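Long-range contact in photosystem II stability/assembly factor HCF136, chloroplastic (Cyanidioschyzon merolae, PDB 5OJ3), which is probably essential for photosystem II biogenesis, being required to assemble an early intermediate that contains D2 and cytochrome b559: residues Ala307-Phe319 with Thr325-Leu337. Numbering follows the deposited sequence.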
loop_
_atom_site.group_PDB
_atom_site.type_symbol
_atom_site.label_atom_id
_atom_site.label_comp_id
_atom_site.label_asym_id
_atom_site.label_seq_id
_atom_site.Cartn_x
_atom_site.Cartn_y
_atom_site.Cartn_z
ATOM N N ALA A 307 19.000 -6.429 -4.659
ATOM C CA ALA A 307 19.103 -6.194 -6.093
ATOM C C ALA A 307 17.862 -6.699 -6.821
ATOM O O ALA A 307 17.312 -7.755 -6.493
ATOM C CB ALA A 307 20.351 -6.873 -6.655
ATOM N N ARG A 308 17.409 -5.921 -7.800
ATOM C CA ARG A 308 16.297 -6.348 -8.628
ATOM C C ARG A 308 16.722 -7.509 -9.522
ATOM O O ARG A 308 17.908 -7.767 -9.745
ATOM C CB ARG A 308 15.764 -5.169 -9.451
ATOM C CG ARG A 308 16.784 -4.476 -10.355
ATOM C CD ARG A 308 16.125 -3.363 -11.168
ATOM N NE ARG A 308 17.072 -2.311 -11.535
ATOM C CZ ARG A 308 17.804 -2.312 -12.644
ATOM N NH1 ARG A 308 17.698 -3.310 -13.509
ATOM N NH2 ARG A 308 18.640 -1.313 -12.889
ATOM N N SER A 309 15.720 -8.212 -10.040
ATOM C CA SER A 309 15.922 -9.415 -10.834
ATOM C C SER A 309 15.579 -9.188 -12.297
ATOM O O SER A 309 15.302 -10.142 -13.023
ATOM C CB SER A 309 15.092 -10.569 -10.275
ATOM O OG SER A 309 13.712 -10.246 -10.281
ATOM N N THR A 310 15.602 -7.947 -12.753
ATOM C CA THR A 310 15.136 -7.657 -14.092
ATOM C C THR A 310 16.155 -6.896 -14.912
ATOM O O THR A 310 17.077 -6.258 -14.397
ATOM C CB THR A 310 13.845 -6.830 -14.086
ATOM O OG1 THR A 310 13.976 -5.722 -13.164
ATOM C CG2 THR A 310 12.678 -7.711 -13.704
ATOM N N SER A 311 15.918 -6.972 -16.220
ATOM C CA SER A 311 16.480 -5.981 -17.117
ATOM C C SER A 311 15.969 -4.599 -16.735
ATOM O O SER A 311 16.739 -3.672 -16.461
ATOM C CB SER A 311 16.073 -6.314 -18.539
ATOM O OG SER A 311 14.682 -6.628 -18.586
ATOM N N ARG A 312 14.657 -4.438 -16.763
ATOM C CA ARG A 312 13.943 -3.184 -16.521
ATOM C C ARG A 312 13.845 -2.858 -15.029
ATOM O O ARG A 312 14.314 -3.606 -14.177
ATOM C CB ARG A 312 12.546 -3.260 -17.132
ATOM C CG ARG A 312 12.644 -3.395 -18.642
ATOM C CD ARG A 312 11.293 -3.348 -19.278
ATOM N NE ARG A 312 11.352 -2.459 -20.420
ATOM C CZ ARG A 312 11.435 -1.135 -20.329
ATOM N NH1 ARG A 312 11.466 -0.530 -19.148
ATOM N NH2 ARG A 312 11.520 -0.406 -21.417
ATOM N N ARG A 313 13.217 -1.722 -14.719
ATOM C CA ARG A 313 13.092 -1.242 -13.348
ATOM C C ARG A 313 11.712 -1.581 -12.781
ATOM O O ARG A 313 10.763 -1.885 -13.504
ATOM C CB ARG A 313 13.302 0.277 -13.277
ATOM C CG ARG A 313 14.569 0.751 -13.947
ATOM C CD ARG A 313 15.651 0.789 -12.891
ATOM N NE ARG A 313 16.976 1.117 -13.401
ATOM C CZ ARG A 313 17.486 2.343 -13.423
ATOM N NH1 ARG A 313 16.774 3.369 -12.972
ATOM N NH2 ARG A 313 18.711 2.544 -13.886
ATOM N N ILE A 314 11.617 -1.537 -11.470
ATOM C CA ILE A 314 10.432 -1.982 -10.752
ATOM C C ILE A 314 9.491 -0.796 -10.571
ATOM O O ILE A 314 9.931 0.339 -10.354
ATOM C CB ILE A 314 10.831 -2.606 -9.408
ATOM C CG1 ILE A 314 11.980 -3.594 -9.596
ATOM C CG2 ILE A 314 9.665 -3.350 -8.819
ATOM C CD1 ILE A 314 12.525 -4.134 -8.281
ATOM N N SER A 315 8.184 -1.053 -10.652
ATOM C CA SER A 315 7.200 0.004 -10.449
ATOM C C SER A 315 6.428 -0.139 -9.147
ATOM O O SER A 315 6.140 0.868 -8.497
ATOM C CB SER A 315 6.193 0.035 -11.594
ATOM O OG SER A 315 6.830 -0.299 -12.818
ATOM N N ALA A 316 6.092 -1.356 -8.741
ATOM C CA ALA A 316 5.296 -1.606 -7.550
ATOM C C ALA A 316 5.820 -2.849 -6.847
ATOM O O ALA A 316 6.545 -3.658 -7.432
ATOM C CB ALA A 316 3.813 -1.772 -7.892
ATOM N N ILE A 317 5.482 -2.967 -5.564
ATOM C CA ILE A 317 5.961 -4.088 -4.766
ATOM C C ILE A 317 5.112 -4.211 -3.504
ATOM O O ILE A 317 4.546 -3.224 -3.016
ATOM C CB ILE A 317 7.458 -3.927 -4.439
ATOM C CG1 ILE A 317 8.032 -5.220 -3.856
ATOM C CG2 ILE A 317 7.695 -2.746 -3.501
ATOM C CD1 ILE A 317 9.535 -5.361 -4.016
ATOM N N GLY A 318 5.014 -5.427 -2.978
ATOM C CA GLY A 318 4.229 -5.685 -1.784
ATOM C C GLY A 318 4.336 -7.144 -1.398
ATOM O O GLY A 318 5.025 -7.936 -2.053
ATOM N N PHE A 319 3.625 -7.497 -0.329
ATOM C CA PHE A 319 3.618 -8.859 0.186
ATOM C C PHE A 319 2.388 -9.616 -0.303
ATOM O O PHE A 319 1.321 -9.033 -0.506
ATOM C CB PHE A 319 3.648 -8.876 1.720
ATOM C CG PHE A 319 4.882 -8.254 2.317
ATOM C CD1 PHE A 319 4.843 -7.003 2.915
ATOM C CD2 PHE A 319 6.096 -8.921 2.247
ATOM C CE1 PHE A 319 5.990 -6.444 3.463
ATOM C CE2 PHE A 319 7.241 -8.367 2.788
ATOM C CZ PHE A 319 7.189 -7.128 3.395
ATOM N N THR A 325 5.871 -14.420 4.797
ATOM C CA THR A 325 6.089 -15.859 4.766
ATOM C C THR A 325 5.435 -16.541 3.574
ATOM O O THR A 325 5.702 -17.727 3.343
ATOM C CB THR A 325 5.571 -16.507 6.057
ATOM O OG1 THR A 325 4.161 -16.757 5.939
ATOM C CG2 THR A 325 5.838 -15.613 7.262
ATOM N N LYS A 326 4.597 -15.833 2.817
ATOM C CA LYS A 326 4.043 -16.359 1.578
ATOM C C LYS A 326 4.702 -15.767 0.337
ATOM O O LYS A 326 4.514 -16.306 -0.763
ATOM C CB LYS A 326 2.521 -16.119 1.530
ATOM C CG LYS A 326 1.847 -16.219 2.905
ATOM C CD LYS A 326 0.379 -15.820 2.905
ATOM C CE LYS A 326 -0.379 -16.448 4.090
ATOM N NZ LYS A 326 -0.662 -17.902 4.006
ATOM N N GLY A 327 5.470 -14.691 0.486
ATOM C CA GLY A 327 6.335 -14.218 -0.572
ATOM C C GLY A 327 6.096 -12.762 -0.906
ATOM O O GLY A 327 5.268 -12.076 -0.307
ATOM N N ILE A 328 6.853 -12.292 -1.897
ATOM C CA ILE A 328 6.801 -10.921 -2.388
ATOM C C ILE A 328 6.353 -10.954 -3.841
ATOM O O ILE A 328 6.735 -11.858 -4.593
ATOM C CB ILE A 328 8.172 -10.219 -2.274
ATOM C CG1 ILE A 328 8.740 -10.351 -0.861
ATOM C CG2 ILE A 328 8.077 -8.764 -2.688
ATOM C CD1 ILE A 328 10.215 -10.015 -0.772
ATOM N N TRP A 329 5.549 -9.972 -4.234
ATOM C CA TRP A 329 5.244 -9.723 -5.633
ATOM C C TRP A 329 5.889 -8.410 -6.053
ATOM O O TRP A 329 6.098 -7.510 -5.235
ATOM C CB TRP A 329 3.732 -9.663 -5.887
ATOM C CG TRP A 329 3.029 -8.560 -5.149
ATOM C CD1 TRP A 329 2.399 -8.653 -3.943
ATOM C CD2 TRP A 329 2.884 -7.196 -5.572
ATOM N NE1 TRP A 329 1.870 -7.435 -3.590
ATOM C CE2 TRP A 329 2.156 -6.524 -4.572
ATOM C CE3 TRP A 329 3.301 -6.480 -6.700
ATOM C CZ2 TRP A 329 1.835 -5.170 -4.664
ATOM C CZ3 TRP A 329 2.982 -5.136 -6.787
ATOM C CH2 TRP A 329 2.257 -4.496 -5.776
ATOM N N GLU A 330 6.208 -8.308 -7.338
ATOM C CA GLU A 330 6.780 -7.088 -7.883
ATOM C C GLU A 330 6.154 -6.811 -9.238
ATOM O O GLU A 330 5.711 -7.726 -9.938
ATOM C CB GLU A 330 8.307 -7.173 -8.018
ATOM C CG GLU A 330 8.794 -8.107 -9.108
ATOM C CD GLU A 330 10.306 -8.190 -9.158
ATOM O OE1 GLU A 330 10.963 -7.598 -8.276
ATOM O OE2 GLU A 330 10.840 -8.853 -10.072
ATOM N N THR A 331 6.117 -5.533 -9.594
ATOM C CA THR A 331 5.632 -5.097 -10.891
ATOM C C THR A 331 6.748 -4.365 -11.611
ATOM O O THR A 331 7.322 -3.413 -11.075
ATOM C CB THR A 331 4.430 -4.165 -10.744
ATOM O OG1 THR A 331 3.250 -4.931 -10.470
ATOM C CG2 THR A 331 4.239 -3.353 -12.013
ATOM N N ILE A 332 7.050 -4.806 -12.807
ATOM C CA ILE A 332 8.129 -4.228 -13.586
ATOM C C ILE A 332 7.500 -3.241 -14.562
ATOM O O ILE A 332 6.358 -3.426 -15.005
ATOM C CB ILE A 332 8.920 -5.343 -14.300
ATOM C CG1 ILE A 332 9.349 -6.451 -13.321
ATOM C CG2 ILE A 332 10.156 -4.795 -14.921
ATOM C CD1 ILE A 332 9.995 -5.973 -12.023
ATOM N N ARG A 333 8.230 -2.182 -14.910
ATOM C CA ARG A 333 7.668 -1.230 -15.859
ATOM C C ARG A 333 7.503 -1.873 -17.228
ATOM O O ARG A 333 8.316 -2.696 -17.656
ATOM C CB ARG A 333 8.491 0.058 -15.926
ATOM C CG ARG A 333 8.276 0.874 -14.668
ATOM C CD ARG A 333 8.829 2.279 -14.623
ATOM N NE ARG A 333 10.267 2.373 -14.426
ATOM C CZ ARG A 333 10.846 3.400 -13.812
ATOM N NH1 ARG A 333 10.099 4.378 -13.324
ATOM N NH2 ARG A 333 12.159 3.440 -13.658
ATOM N N GLY A 334 6.424 -1.491 -17.908
ATOM C CA GLY A 334 6.020 -2.142 -19.136
ATOM C C GLY A 334 5.296 -3.458 -18.952
ATOM O O GLY A 334 5.201 -4.235 -19.907
ATOM N N GLY A 335 4.782 -3.737 -17.756
ATOM C CA GLY A 335 3.879 -4.851 -17.555
ATOM C C GLY A 335 4.462 -6.106 -16.941
ATOM O O GLY A 335 3.749 -7.113 -16.854
ATOM N N GLY A 336 5.722 -6.086 -16.518
ATOM C CA GLY A 336 6.304 -7.258 -15.891
ATOM C C GLY A 336 5.625 -7.618 -14.583
ATOM O O GLY A 336 4.912 -6.821 -13.969
ATOM N N LEU A 337 5.866 -8.854 -14.151
ATOM C CA LEU A 337 5.254 -9.372 -12.937
ATOM C C LEU A 337 6.001 -10.628 -12.513
ATOM O O LEU A 337 6.289 -11.492 -13.345
ATOM C CB LEU A 337 3.767 -9.674 -13.168
ATOM C CG LEU A 337 2.921 -10.244 -12.026
ATOM C CD1 LEU A 337 3.027 -9.369 -10.782
ATOM C CD2 LEU A 337 1.470 -10.389 -12.461
#
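Strands 314-319 and 328-332 form the first, antiparallel hairpin of one four-stranded blade in this seven-bladed beta-propeller. Gly318 and Trp329 make a hydrogen-bonded pair: Trp329 N donates a hydrogen bond to Gly318 O (3.0 Å), and Gly318 N returns a longer bond to Trp329 O. Next along, Thr331 N bonds to Ala316 O (2.9 Å). A classic beta bulge follows, in which Ser315 and Ala316 both face Thr331; Ser315 N bonds to Thr331 O, and Ala316 N makes a weak bond to the same oxygen. Beyond the bulge, Arg333 N bonds to Arg313 O (2.9 Å), prolonging the pairing past the strand ends.

The Trp329 indole lies flat over the backbone of Ile317-Gly318 on the partner strand. With CG held between the backbone N and the carbonyl carbon (chi1 62°), the ring folds across Gly318, whose N sits 3.4 Å above the plane over the ring centre. The bare glycine lets the indole settle this closely, while Ala316 CB meets the ring edge at CZ3 (3.6 Å). Asp368 and Val369 of strand 366-371, in the next blade, touch the same tryptophan.

On the other face, Ile317 CG1 packs against Ile328 CG2 (3.7 Å), and both isoleucines, with Phe319, rest on Ile284 of the preceding blade. The extended Glu330 side chain crosses Ile314 at about a right angle, with Glu330 OE1 near Ile314 CD1. Before the strand, Thr310 CG2 meets Ile332 tip to tip, touching CG1 and CD1, while Arg312 CB touches Ile332 CG2. Up-and-down antiparallel strands like these, their side chains packed between successive blades, are characteristic of the beta-propeller fold.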